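Urea carboxylase (Thermus thermophilus, PDB 3OEP) is of unknown function but is homologous to KipI-KipA, a family to which ATP binding and hydrolase activity are only tentatively assigned. Local coordinates at residues Gly329-Leu334 against Leu480-Pro485; Gly251-Pro256 against Ala418-Val423; Tyr296-Leu301 against Phe323-Pro328; Asp232-Gly237 against Pro272-Ala277. All blocks are in the same frame, centred on the assembly; numbering follows the deposited sequence.

Interaction 1: residues Gly329-Leu334 against Leu480-Pro485; sequences GVRGYL and LGQARP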
loop_
_atom_site.group_PDB
_atom_site.type_symbol
_atom_site.label_atom_id
_atom_site.label_comp_id
_atom_site.label_asym_id
_atom_site.label_seq_id
_atom_site.Cartn_x
_atom_site.Cartn_y
_atom_site.Cartn_z
ATOM N N GLY A 329 -3.525 -22.526 2.078
ATOM C CA GLY A 329 -2.563 -21.455 2.135
ATOM C C GLY A 329 -2.018 -21.196 0.756
ATOM O O GLY A 329 -2.179 -22.000 -0.167
ATOM N N VAL A 330 -1.390 -20.042 0.617
ATOM C CA VAL A 330 -0.878 -19.611 -0.662
ATOM C C VAL A 330 0.448 -18.885 -0.581
ATOM O O VAL A 330 1.049 -18.657 -1.614
ATOM C CB VAL A 330 -1.862 -18.667 -1.381
ATOM C CG1 VAL A 330 -3.149 -19.394 -1.705
ATOM C CG2 VAL A 330 -2.125 -17.421 -0.546
ATOM N N ARG A 331 0.909 -18.543 0.624
ATOM C CA ARG A 331 2.019 -17.599 0.770
ATOM C C ARG A 331 3.150 -18.167 1.617
ATOM O O ARG A 331 2.964 -18.511 2.780
ATOM C CB ARG A 331 1.504 -16.298 1.372
ATOM C CG ARG A 331 2.445 -15.112 1.268
ATOM C CD ARG A 331 1.697 -13.810 1.589
ATOM N NE ARG A 331 0.492 -13.696 0.763
ATOM C CZ ARG A 331 0.416 -13.123 -0.436
ATOM N NH1 ARG A 331 1.454 -12.502 -0.976
ATOM N NH2 ARG A 331 -0.741 -13.137 -1.084
ATOM N N GLY A 332 4.326 -18.249 1.008
ATOM C CA GLY A 332 5.514 -18.783 1.662
ATOM C C GLY A 332 6.599 -17.736 1.812
ATOM O O GLY A 332 6.585 -16.699 1.127
ATOM N N TYR A 333 7.536 -18.020 2.720
ATOM C CA TYR A 333 8.678 -17.162 3.016
ATOM C C TYR A 333 9.971 -17.959 3.016
ATOM O O TYR A 333 10.031 -19.058 3.565
ATOM C CB TYR A 333 8.506 -16.481 4.381
ATOM C CG TYR A 333 7.334 -15.557 4.350
ATOM C CD1 TYR A 333 6.062 -16.015 4.659
ATOM C CD2 TYR A 333 7.482 -14.244 3.907
ATOM C CE1 TYR A 333 4.963 -15.174 4.568
ATOM C CE2 TYR A 333 6.392 -13.398 3.813
ATOM C CZ TYR A 333 5.140 -13.863 4.143
ATOM O OH TYR A 333 4.060 -13.018 4.035
ATOM N N LEU A 334 10.999 -17.397 2.394
ATOM C CA LEU A 334 12.326 -17.992 2.419
ATOM C C LEU A 334 13.297 -16.970 2.982
ATOM O O LEU A 334 13.477 -15.902 2.401
ATOM C CB LEU A 334 12.751 -18.412 1.018
ATOM C CG LEU A 334 14.090 -19.145 0.909
ATOM C CD1 LEU A 334 13.988 -20.529 1.530
ATOM C CD2 LEU A 334 14.520 -19.220 -0.554
ATOM N N LEU A 480 -5.623 -13.520 6.521
ATOM C CA LEU A 480 -5.927 -12.928 5.220
ATOM C C LEU A 480 -4.703 -12.856 4.312
ATOM O O LEU A 480 -4.840 -12.763 3.087
ATOM C CB LEU A 480 -6.579 -11.563 5.387
ATOM C CG LEU A 480 -7.931 -11.641 6.099
ATOM C CD1 LEU A 480 -8.544 -10.259 6.235
ATOM C CD2 LEU A 480 -8.890 -12.604 5.366
ATOM N N GLY A 481 -3.514 -12.919 4.914
ATOM C CA GLY A 481 -2.276 -13.131 4.172
ATOM C C GLY A 481 -2.214 -14.496 3.498
ATOM O O GLY A 481 -1.369 -14.724 2.634
ATOM N N GLN A 482 -3.105 -15.407 3.896
ATOM C CA GLN A 482 -3.160 -16.758 3.345
ATOM C C GLN A 482 -4.494 -17.032 2.644
ATOM O O GLN A 482 -4.812 -18.183 2.340
ATOM C CB GLN A 482 -2.942 -17.771 4.467
ATOM C CG GLN A 482 -1.560 -17.668 5.114
ATOM C CD GLN A 482 -0.436 -18.014 4.157
ATOM O OE1 GLN A 482 -0.654 -18.660 3.126
ATOM N NE2 GLN A 482 0.784 -17.613 4.508
ATOM N N ALA A 483 -5.247 -15.970 2.364
ATOM C CA ALA A 483 -6.548 -16.101 1.712
ATOM C C ALA A 483 -6.383 -16.514 0.252
ATOM O O ALA A 483 -5.413 -16.128 -0.411
ATOM C CB ALA A 483 -7.318 -14.787 1.800
ATOM N N ARG A 484 -7.325 -17.319 -0.225
ATOM C CA ARG A 484 -7.425 -17.666 -1.635
ATOM C C ARG A 484 -8.900 -17.803 -2.003
ATOM O O ARG A 484 -9.740 -17.988 -1.120
ATOM C CB ARG A 484 -6.662 -18.958 -1.924
ATOM C CG ARG A 484 -7.009 -20.124 -1.028
ATOM C CD ARG A 484 -6.021 -21.279 -1.233
ATOM N NE ARG A 484 -6.096 -21.844 -2.583
ATOM C CZ ARG A 484 -5.188 -22.655 -3.126
ATOM N NH1 ARG A 484 -4.091 -23.008 -2.454
ATOM N NH2 ARG A 484 -5.373 -23.115 -4.363
ATOM N N PRO A 485 -9.229 -17.696 -3.305
ATOM C CA PRO A 485 -10.622 -17.820 -3.729
ATOM C C PRO A 485 -11.299 -19.076 -3.191
ATOM O O PRO A 485 -10.710 -20.158 -3.239
ATOM C CB PRO A 485 -10.515 -17.882 -5.258
ATOM C CG PRO A 485 -9.301 -17.108 -5.566
ATOM C CD PRO A 485 -8.337 -17.425 -4.448
HETATM O O HOH W 1 -6.039 -20.661 2.471
HETATM O O HOH W 2 -3.400 -14.207 -0.136
#
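The side-chain amide of Gln482 reads the backbone of Val330 and Arg331 much as a neighbouring strand would. Gln482 sits in a type I turn, Leu480 to Ala483, which docks on the start of strand 331-336 in the cyclophilin-like carboxyltransferase A/B region. Its OE1 accepts from two amides, Val330 N at 3.0 Å and Arg331 N at the same length, the former nearly along the C=O axis and the latter tilted out of the amide plane. On the other branch NE2 donates to Arg331 O over 2.9 Å, almost straight at 172°. A glutamine suits this place because one flat group carries both acceptor and donor, and NE2 has a further partner in Asp254 OD2. The bend of its chain at chi2, -65°, turns the amide so that OE1 and NE2 face the backbone of Val330 and Arg331.

Arg331 answers with its own side chain. NE donates to Gly481 O at 2.8 Å, the oxygen lying in the guanidinium plane and the nitrogen in the carbonyl plane, while NH1 turns to Glu275. NH2 reaches a water that also lies 2.8 Å from Ala483 O, so the turn's carbonyls face the cationic edge directly and through solvent.

Farther out, Arg484 NH1 bonds to Gly329 O in a more bent geometry. Gly329 has backbone angles that by themselves call for glycine, and any side chain would press on Gln482 OE1. Val330 packs against the loop with both branches: CG2 faces Ala483 O, and CG1 rests 3.5 Å from Arg484 CD.

Interaction 2: residues Gly251-Pro256 against Ala418-Val423; sequences GPLDAP and ADRVGV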
loop_
_atom_site.group_PDB
_atom_site.type_symbol
_atom_site.label_atom_id
_atom_site.label_comp_id
_atom_site.label_asym_id
_atom_site.label_seq_id
_atom_site.Cartn_x
_atom_site.Cartn_y
_atom_site.Cartn_z
ATOM N N GLY A 251 5.694 -4.705 3.303
ATOM C CA GLY A 251 6.170 -5.725 4.226
ATOM C C GLY A 251 5.483 -7.058 3.968
ATOM O O GLY A 251 4.798 -7.222 2.958
ATOM N N PRO A 252 5.647 -8.020 4.885
ATOM C CA PRO A 252 5.080 -9.350 4.641
ATOM C C PRO A 252 3.579 -9.368 4.890
ATOM O O PRO A 252 3.102 -8.705 5.812
ATOM C CB PRO A 252 5.814 -10.233 5.653
ATOM C CG PRO A 252 6.162 -9.306 6.773
ATOM C CD PRO A 252 6.327 -7.937 6.190
ATOM N N LEU A 253 2.842 -10.109 4.069
ATOM C CA LEU A 253 1.388 -10.189 4.223
ATOM C C LEU A 253 0.998 -11.137 5.362
ATOM O O LEU A 253 -0.058 -10.970 5.984
ATOM C CB LEU A 253 0.722 -10.606 2.911
ATOM C CG LEU A 253 -0.657 -9.994 2.666
ATOM C CD1 LEU A 253 -0.522 -8.484 2.432
ATOM C CD2 LEU A 253 -1.356 -10.662 1.493
ATOM N N ASP A 254 1.850 -12.129 5.622
ATOM C CA ASP A 254 1.725 -13.003 6.789
ATOM C C ASP A 254 2.982 -12.782 7.632
ATOM O O ASP A 254 3.984 -13.484 7.485
ATOM C CB ASP A 254 1.555 -14.456 6.325
ATOM C CG ASP A 254 1.591 -15.478 7.465
ATOM O OD1 ASP A 254 1.652 -15.116 8.664
ATOM O OD2 ASP A 254 1.574 -16.677 7.128
ATOM N N ALA A 255 2.927 -11.765 8.489
ATOM C CA ALA A 255 4.110 -11.311 9.226
ATOM C C ALA A 255 4.656 -12.350 10.215
ATOM O O ALA A 255 5.874 -12.513 10.322
ATOM C CB ALA A 255 3.821 -9.982 9.936
ATOM N N PRO A 256 3.774 -13.066 10.940
ATOM C CA PRO A 256 4.319 -14.083 11.847
ATOM C C PRO A 256 5.143 -15.166 11.136
ATOM O O PRO A 256 6.157 -15.630 11.674
ATOM C CB PRO A 256 3.071 -14.687 12.490
ATOM C CG PRO A 256 2.063 -13.590 12.444
ATOM C CD PRO A 256 2.337 -12.826 11.179
ATOM N N ALA A 418 -7.992 -12.474 -3.776
ATOM C CA ALA A 418 -7.123 -12.105 -2.663
ATOM C C ALA A 418 -5.730 -11.782 -3.165
ATOM O O ALA A 418 -5.127 -12.580 -3.885
ATOM C CB ALA A 418 -7.048 -13.227 -1.646
ATOM N N ASP A 419 -5.215 -10.625 -2.767
ATOM C CA ASP A 419 -3.827 -10.287 -3.049
ATOM C C ASP A 419 -3.284 -9.410 -1.924
ATOM O O ASP A 419 -3.879 -9.358 -0.844
ATOM C CB ASP A 419 -3.694 -9.661 -4.446
ATOM C CG ASP A 419 -4.461 -8.360 -4.607
ATOM O OD1 ASP A 419 -4.861 -7.727 -3.606
ATOM O OD2 ASP A 419 -4.649 -7.955 -5.774
ATOM N N ARG A 420 -2.156 -8.753 -2.149
ATOM C CA ARG A 420 -1.541 -7.935 -1.095
ATOM C C ARG A 420 -2.298 -6.635 -0.835
ATOM O O ARG A 420 -2.122 -6.020 0.214
ATOM C CB ARG A 420 -0.086 -7.625 -1.429
ATOM C CG ARG A 420 0.828 -8.847 -1.421
ATOM C CD ARG A 420 2.228 -8.509 -1.914
ATOM N NE ARG A 420 2.768 -7.351 -1.203
ATOM C CZ ARG A 420 3.389 -7.388 -0.023
ATOM N NH1 ARG A 420 3.614 -8.537 0.613
ATOM N NH2 ARG A 420 3.805 -6.256 0.524
ATOM N N VAL A 421 -3.115 -6.204 -1.793
ATOM C CA VAL A 421 -3.909 -4.988 -1.625
ATOM C C VAL A 421 -5.113 -5.268 -0.724
ATOM O O VAL A 421 -5.432 -4.486 0.176
ATOM C CB VAL A 421 -4.373 -4.416 -2.984
ATOM C CG1 VAL A 421 -5.322 -3.244 -2.780
ATOM C CG2 VAL A 421 -3.173 -3.994 -3.826
ATOM N N GLY A 422 -5.787 -6.386 -0.965
ATOM C CA GLY A 422 -6.894 -6.775 -0.116
ATOM C C GLY A 422 -7.585 -8.055 -0.523
ATOM O O GLY A 422 -7.183 -8.723 -1.476
ATOM N N VAL A 423 -8.646 -8.378 0.210
ATOM C CA VAL A 423 -9.408 -9.599 0.005
ATOM C C VAL A 423 -10.842 -9.201 -0.300
ATOM O O VAL A 423 -11.504 -8.574 0.538
ATOM C CB VAL A 423 -9.357 -10.501 1.261
ATOM C CG1 VAL A 423 -10.112 -11.808 1.033
ATOM C CG2 VAL A 423 -7.903 -10.791 1.635
#
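Arg420 and Leu253 lie alongside one another, the arginine reaching past the leucine to grip the carbonyl of Gly251. Its guanidinium approaches end-on: NH1 and NH2 both donate to Gly251 O, at 2.9 and 2.8 Å. The oxygen lies in the guanidinium plane and both nitrogens lie in the carbonyl plane, so the two flat groups are nearly coplanar and the arginine's rotation is fixed. A bend at chi3, 51°, turns the guanidinium out of line with the extended start of the chain and delivers it to that oxygen. Gly251 needs to be glycine, since a side chain at its backbone angles would jam against the preceding carbonyl.

Leucine suits position 253 because its forked end straddles the arginine's backbone: CD1 is 3.7 Å from Arg420 CA, and CD2 is 3.7 Å from Asp419 O. The stem of Arg420 leans on the same two methyls, with CB 4.0 Å from Leu253 CD1.

Behind this, Asp419 shapes the tight turn joining strands 413-418 and 422-426. Its OD1 accepts from Gly422 N at 3.1 Å, close to head-on, while Val421 N comes from above the carboxylate plane in an Asx turn; together they set the point from which Arg420 springs.

The guanidinium also pairs with Glu275 and, through NE, with Asp459. A leucine in place of Arg420 has no N-H groups for Gly251 O, and Glu275 and Asp459 would probably each be left with one counter-charge fewer, the loop held less firmly to the turn. The one guanidinium offsets the charge of two carboxylates and satisfies a carbonyl, and so ties the loop before helix 255-264 to the turn.

Interaction 3: residues Tyr296-Leu301 against Phe323-Pro328; sequences YGFVAL and FRPRGP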
loop_
_atom_site.group_PDB
_atom_site.type_symbol
_atom_site.label_atom_id
_atom_site.label_comp_id
_atom_site.label_asym_id
_atom_site.label_seq_id
_atom_site.Cartn_x
_atom_site.Cartn_y
_atom_site.Cartn_z
ATOM N N TYR A 296 2.764 -21.064 4.387
ATOM C CA TYR A 296 1.817 -22.099 3.999
ATOM C C TYR A 296 1.676 -22.175 2.489
ATOM O O TYR A 296 2.167 -21.316 1.769
ATOM C CB TYR A 296 0.446 -21.821 4.630
ATOM C CG TYR A 296 0.512 -21.619 6.126
ATOM C CD1 TYR A 296 0.361 -22.685 7.001
ATOM C CD2 TYR A 296 0.742 -20.355 6.666
ATOM C CE1 TYR A 296 0.442 -22.501 8.373
ATOM C CE2 TYR A 296 0.824 -20.162 8.028
ATOM C CZ TYR A 296 0.671 -21.235 8.879
ATOM O OH TYR A 296 0.755 -21.033 10.233
ATOM N N GLY A 297 1.018 -23.231 2.017
ATOM C CA GLY A 297 0.711 -23.367 0.602
ATOM C C GLY A 297 1.718 -24.147 -0.218
ATOM O O GLY A 297 1.473 -24.409 -1.395
ATOM N N PHE A 298 2.843 -24.526 0.389
ATOM C CA PHE A 298 3.906 -25.255 -0.317
ATOM C C PHE A 298 4.686 -26.169 0.612
ATOM O O PHE A 298 4.662 -26.009 1.828
ATOM C CB PHE A 298 4.946 -24.302 -0.911
ATOM C CG PHE A 298 4.377 -23.185 -1.726
ATOM C CD1 PHE A 298 4.268 -23.304 -3.103
ATOM C CD2 PHE A 298 4.000 -21.993 -1.122
ATOM C CE1 PHE A 298 3.762 -22.263 -3.865
ATOM C CE2 PHE A 298 3.491 -20.947 -1.876
ATOM C CZ PHE A 298 3.375 -21.080 -3.252
ATOM N N VAL A 299 5.393 -27.118 0.012
ATOM C CA VAL A 299 6.521 -27.778 0.658
ATOM C C VAL A 299 7.730 -27.481 -0.212
ATOM O O VAL A 299 7.626 -27.462 -1.440
ATOM C CB VAL A 299 6.332 -29.309 0.820
ATOM C CG1 VAL A 299 5.209 -29.604 1.816
ATOM C CG2 VAL A 299 6.068 -29.979 -0.518
ATOM N N ALA A 300 8.862 -27.194 0.419
ATOM C CA ALA A 300 10.083 -26.928 -0.315
ATOM C C ALA A 300 10.667 -28.252 -0.792
ATOM O O ALA A 300 10.516 -29.284 -0.130
ATOM C CB ALA A 300 11.083 -26.164 0.555
ATOM N N LEU A 301 11.314 -28.208 -1.954
ATOM C CA LEU A 301 11.902 -29.392 -2.578
ATOM C C LEU A 301 13.374 -29.133 -2.834
ATOM O O LEU A 301 13.725 -28.205 -3.566
ATOM C CB LEU A 301 11.222 -29.714 -3.911
ATOM C CG LEU A 301 9.765 -30.160 -3.902
ATOM C CD1 LEU A 301 9.307 -30.431 -5.328
ATOM C CD2 LEU A 301 9.585 -31.389 -3.042
ATOM N N PHE A 323 9.453 -25.125 -4.969
ATOM C CA PHE A 323 8.346 -25.102 -4.019
ATOM C C PHE A 323 7.143 -25.778 -4.639
ATOM O O PHE A 323 6.579 -25.287 -5.615
ATOM C CB PHE A 323 8.039 -23.674 -3.597
ATOM C CG PHE A 323 9.201 -23.000 -2.928
ATOM C CD1 PHE A 323 9.445 -23.194 -1.580
ATOM C CD2 PHE A 323 10.090 -22.231 -3.668
ATOM C CE1 PHE A 323 10.538 -22.596 -0.961
ATOM C CE2 PHE A 323 11.185 -21.627 -3.055
ATOM C CZ PHE A 323 11.407 -21.815 -1.702
ATOM N N ARG A 324 6.790 -26.931 -4.086
ATOM C CA ARG A 324 5.676 -27.724 -4.571
ATOM C C ARG A 324 4.386 -27.253 -3.907
ATOM O O ARG A 324 4.268 -27.324 -2.693
ATOM C CB ARG A 324 5.926 -29.195 -4.239
ATOM C CG ARG A 324 4.829 -30.148 -4.677
ATOM C CD ARG A 324 5.263 -31.591 -4.429
ATOM N NE ARG A 324 6.344 -31.995 -5.328
ATOM C CZ ARG A 324 7.127 -33.064 -5.159
ATOM N NH1 ARG A 324 6.982 -33.865 -4.109
ATOM N NH2 ARG A 324 8.073 -33.331 -6.053
ATOM N N PRO A 325 3.408 -26.775 -4.693
ATOM C CA PRO A 325 2.165 -26.337 -4.061
ATOM C C PRO A 325 1.498 -27.458 -3.263
ATOM O O PRO A 325 1.461 -28.601 -3.715
ATOM C CB PRO A 325 1.300 -25.907 -5.248
ATOM C CG PRO A 325 2.286 -25.531 -6.300
ATOM C CD PRO A 325 3.418 -26.487 -6.139
ATOM N N ARG A 326 0.997 -27.137 -2.075
ATOM C CA ARG A 326 0.362 -28.142 -1.230
ATOM C C ARG A 326 -0.526 -27.529 -0.171
ATOM O O ARG A 326 -0.165 -26.532 0.461
ATOM C CB ARG A 326 1.408 -29.011 -0.532
ATOM C CG ARG A 326 0.798 -30.015 0.453
ATOM C CD ARG A 326 1.752 -31.127 0.797
ATOM N NE ARG A 326 2.218 -31.828 -0.397
ATOM C CZ ARG A 326 3.215 -32.708 -0.413
ATOM N NH1 ARG A 326 3.858 -33.020 0.710
ATOM N NH2 ARG A 326 3.570 -33.281 -1.558
ATOM N N GLY A 327 -1.682 -28.160 0.022
ATOM C CA GLY A 327 -2.540 -27.890 1.161
ATOM C C GLY A 327 -3.197 -26.535 1.098
ATOM O O GLY A 327 -3.186 -25.881 0.049
ATOM N N PRO A 328 -3.786 -26.109 2.228
ATOM C CA PRO A 328 -4.330 -24.774 2.301
ATOM C C PRO A 328 -3.209 -23.756 2.435
ATOM O O PRO A 328 -2.086 -24.084 2.851
ATOM C CB PRO A 328 -5.185 -24.813 3.570
ATOM C CG PRO A 328 -4.499 -25.784 4.442
ATOM C CD PRO A 328 -3.898 -26.817 3.518
#
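Val299 and Arg324 form the hydrogen-bonded pair at the centre of this antiparallel contact between strands 298-302 and 320-325, neighbours in a six-stranded sheet; both segments belong to the cyclophilin-like carboxyltransferase A/B region. Val299 N donates to Arg324 O at 2.9 Å, and Arg324 N returns to Val299 O at 2.8 Å. Further along, Arg326 N reaches Gly297 O from well above the carbonyl plane. Gly297 adopts backbone angles that call for glycine.

On the Val299 face, the valine's branches spread over two arginines. CG2 stands 3.9 Å above the centre of the Arg326 guanidinium and also touches Arg324 CB, while CG1 lies beside Arg326 NH1. A beta-branched residue suits this place, packing two methyls against long chains with polar ends. Leu301 CD2 lies over one face of the Arg324 guanidinium. Both guanidiniums form salt bridges with Glu306, which positions them. A glycine at Val299 would leave one face of Arg326 without its apolar cover, and the guanidinium would probably be freer to swing about Glu306.

On the face of Ala300 and Phe323, a non-hydrogen-bonded pair, Ala300 CB meets the Phe323 ring obliquely, and Phe276 and Phe293 pack nearby. With CG anti to the carbonyl carbon, chi1 -50°, Phe298 brings CD1 to 3.8 Å from Phe323 CB.

Interaction 4: residues Asp232-Gly237 against Pro272-Ala277; sequences DLVVDG and PLLEFA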
loop_
_atom_site.group_PDB
_atom_site.type_symbol
_atom_site.label_atom_id
_atom_site.label_comp_id
_atom_site.label_asym_id
_atom_site.label_seq_id
_atom_site.Cartn_x
_atom_site.Cartn_y
_atom_site.Cartn_z
ATOM N N ASP A 232 7.204 -12.859 -6.705
ATOM C CA ASP A 232 8.201 -13.035 -5.652
ATOM C C ASP A 232 8.722 -11.661 -5.271
ATOM O O ASP A 232 9.175 -10.912 -6.137
ATOM C CB ASP A 232 9.379 -13.893 -6.135
ATOM C CG ASP A 232 8.948 -15.087 -6.956
ATOM O OD1 ASP A 232 9.478 -15.236 -8.082
ATOM O OD2 ASP A 232 8.095 -15.881 -6.493
ATOM N N LEU A 233 8.660 -11.332 -3.984
ATOM C CA LEU A 233 9.046 -10.017 -3.498
ATOM C C LEU A 233 10.063 -10.158 -2.380
ATOM O O LEU A 233 9.887 -10.985 -1.492
ATOM C CB LEU A 233 7.827 -9.275 -2.952
ATOM C CG LEU A 233 6.660 -9.013 -3.902
ATOM C CD1 LEU A 233 5.492 -8.372 -3.143
ATOM C CD2 LEU A 233 7.106 -8.118 -5.050
ATOM N N VAL A 234 11.109 -9.338 -2.414
ATOM C CA VAL A 234 11.987 -9.194 -1.259
ATOM C C VAL A 234 11.357 -8.159 -0.333
ATOM O O VAL A 234 11.234 -6.995 -0.708
ATOM C CB VAL A 234 13.393 -8.734 -1.666
ATOM C CG1 VAL A 234 14.256 -8.501 -0.432
ATOM C CG2 VAL A 234 14.040 -9.778 -2.578
ATOM N N VAL A 235 10.950 -8.585 0.859
ATOM C CA VAL A 235 10.312 -7.686 1.828
ATOM C C VAL A 235 11.070 -7.623 3.149
ATOM O O VAL A 235 11.677 -8.609 3.569
ATOM C CB VAL A 235 8.853 -8.100 2.113
ATOM C CG1 VAL A 235 8.008 -8.009 0.844
ATOM C CG2 VAL A 235 8.784 -9.510 2.712
ATOM N N ASP A 236 11.042 -6.452 3.793
ATOM C CA ASP A 236 11.486 -6.315 5.188
ATOM C C ASP A 236 10.258 -6.074 6.078
ATOM O O ASP A 236 9.148 -6.450 5.694
ATOM C CB ASP A 236 12.592 -5.247 5.341
ATOM C CG ASP A 236 12.124 -3.818 5.061
ATOM O OD1 ASP A 236 10.909 -3.549 4.885
ATOM O OD2 ASP A 236 13.018 -2.944 5.030
ATOM N N GLY A 237 10.431 -5.474 7.254
ATOM C CA GLY A 237 9.308 -5.271 8.173
ATOM C C GLY A 237 8.195 -4.368 7.658
ATOM O O GLY A 237 7.060 -4.443 8.139
ATOM N N PRO A 272 15.576 -8.485 5.477
ATOM C CA PRO A 272 14.940 -8.777 4.190
ATOM C C PRO A 272 14.928 -10.264 3.834
ATOM O O PRO A 272 15.958 -10.943 3.950
ATOM C CB PRO A 272 15.793 -7.991 3.189
ATOM C CG PRO A 272 16.361 -6.875 3.976
ATOM C CD PRO A 272 16.641 -7.476 5.335
ATOM N N LEU A 273 13.769 -10.749 3.394
ATOM C CA LEU A 273 13.604 -12.139 2.976
ATOM C C LEU A 273 12.653 -12.184 1.786
ATOM O O LEU A 273 12.143 -11.141 1.363
ATOM C CB LEU A 273 13.119 -13.014 4.146
ATOM C CG LEU A 273 11.637 -13.033 4.538
ATOM C CD1 LEU A 273 11.435 -13.962 5.732
ATOM C CD2 LEU A 273 11.120 -11.668 4.844
ATOM N N LEU A 274 12.456 -13.378 1.233
ATOM C CA LEU A 274 11.615 -13.562 0.056
ATOM C C LEU A 274 10.200 -13.992 0.445
ATOM O O LEU A 274 10.031 -14.905 1.237
ATOM C CB LEU A 274 12.238 -14.617 -0.856
ATOM C CG LEU A 274 11.651 -14.738 -2.261
ATOM C CD1 LEU A 274 11.656 -13.393 -2.957
ATOM C CD2 LEU A 274 12.436 -15.763 -3.067
ATOM N N GLU A 275 9.197 -13.317 -0.121
ATOM C CA GLU A 275 7.802 -13.728 -0.014
ATOM C C GLU A 275 7.381 -14.179 -1.405
ATOM O O GLU A 275 7.704 -13.520 -2.391
ATOM C CB GLU A 275 6.906 -12.562 0.423
ATOM C CG GLU A 275 5.430 -12.938 0.532
ATOM C CD GLU A 275 4.536 -11.745 0.785
ATOM O OE1 GLU A 275 3.922 -11.270 -0.193
ATOM O OE2 GLU A 275 4.438 -11.299 1.953
ATOM N N PHE A 276 6.663 -15.294 -1.486
ATOM C CA PHE A 276 6.065 -15.733 -2.747
ATOM C C PHE A 276 4.666 -16.279 -2.520
ATOM O O PHE A 276 4.354 -16.802 -1.449
ATOM C CB PHE A 276 6.937 -16.778 -3.452
ATOM C CG PHE A 276 7.397 -17.886 -2.557
ATOM C CD1 PHE A 276 6.718 -19.091 -2.514
ATOM C CD2 PHE A 276 8.516 -17.718 -1.750
ATOM C CE1 PHE A 276 7.147 -20.110 -1.677
ATOM C CE2 PHE A 276 8.943 -18.734 -0.908
ATOM C CZ PHE A 276 8.259 -19.929 -0.877
ATOM N N ALA A 277 3.822 -16.152 -3.536
ATOM C CA ALA A 277 2.428 -16.539 -3.417
ATOM C C ALA A 277 1.961 -17.333 -4.626
ATOM O O ALA A 277 2.347 -17.033 -5.757
ATOM C CB ALA A 277 1.556 -15.304 -3.228
HETATM O O HOH W 3 5.385 -15.809 -6.218
#
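Val235 and Leu273 face each other across an antiparallel pairing in which strand 233-235, an outermost strand, within this chain, of a five-stranded antiparallel sheet, joins strand 273-277 of the cyclophilin-like carboxyltransferase A/B region. Val235 N donates to Leu273 O at 2.9 Å, and Leu273 N returns to Val235 O. Val235 CG2 meets Leu273 CD2 at 3.8 Å. The two residues present only methyls here, which suits the side where Leu273 touches Ala261 and Asn262 of helix 255-264.

Glu275 pairs likewise with Leu233: its N reaches Leu233 O almost straight, at 176°, and its O accepts from Leu233 N. Its chain leaves on the same face, CG anti to the backbone N (chi1 179°) and extended. OE1 forms salt bridges with Arg331 NH1 and Arg420 NH1, and OE2 accepts from Tyr333 OH and Leu253 N. Its buried oxygens are thus met by two cations and two neutral donors.

Asp232 carries on the pairing where the strand's own bonds stop. Its CA makes a C-H...O contact with Glu275 O at 3.3 Å, its OD1 accepts from Gly229 N, and its OD2 comes within 3.4 Å of Phe276 CB. A water 2.7 Å from Asp232 OD2 accepts from Ala277 N at 3.1 Å.

Overall arrangement
Along the chain, interaction 4 closes before interaction 3 opens, and interaction 3 closes before interaction 1; interaction 2 crosses both 1 and 4 and encloses 3. Interactions 1 and 4 share a five-stranded sheet, where strands 331-336 and 273-277 are neighbours, with centres about 12 Å apart. Interaction 3 lies in a six-stranded sheet, its centre about 10 Å from that of interaction 1, where the chain runs from strand 320-325 into strand 331-336. Interactions 1 and 2, about 8 Å between centres, bring in the later part of the chain. One buried carboxylate of interaction 4 is shared by interactions 1 and 2, and joins the five-stranded sheet to the part carrying strands 413-418 and 422-426.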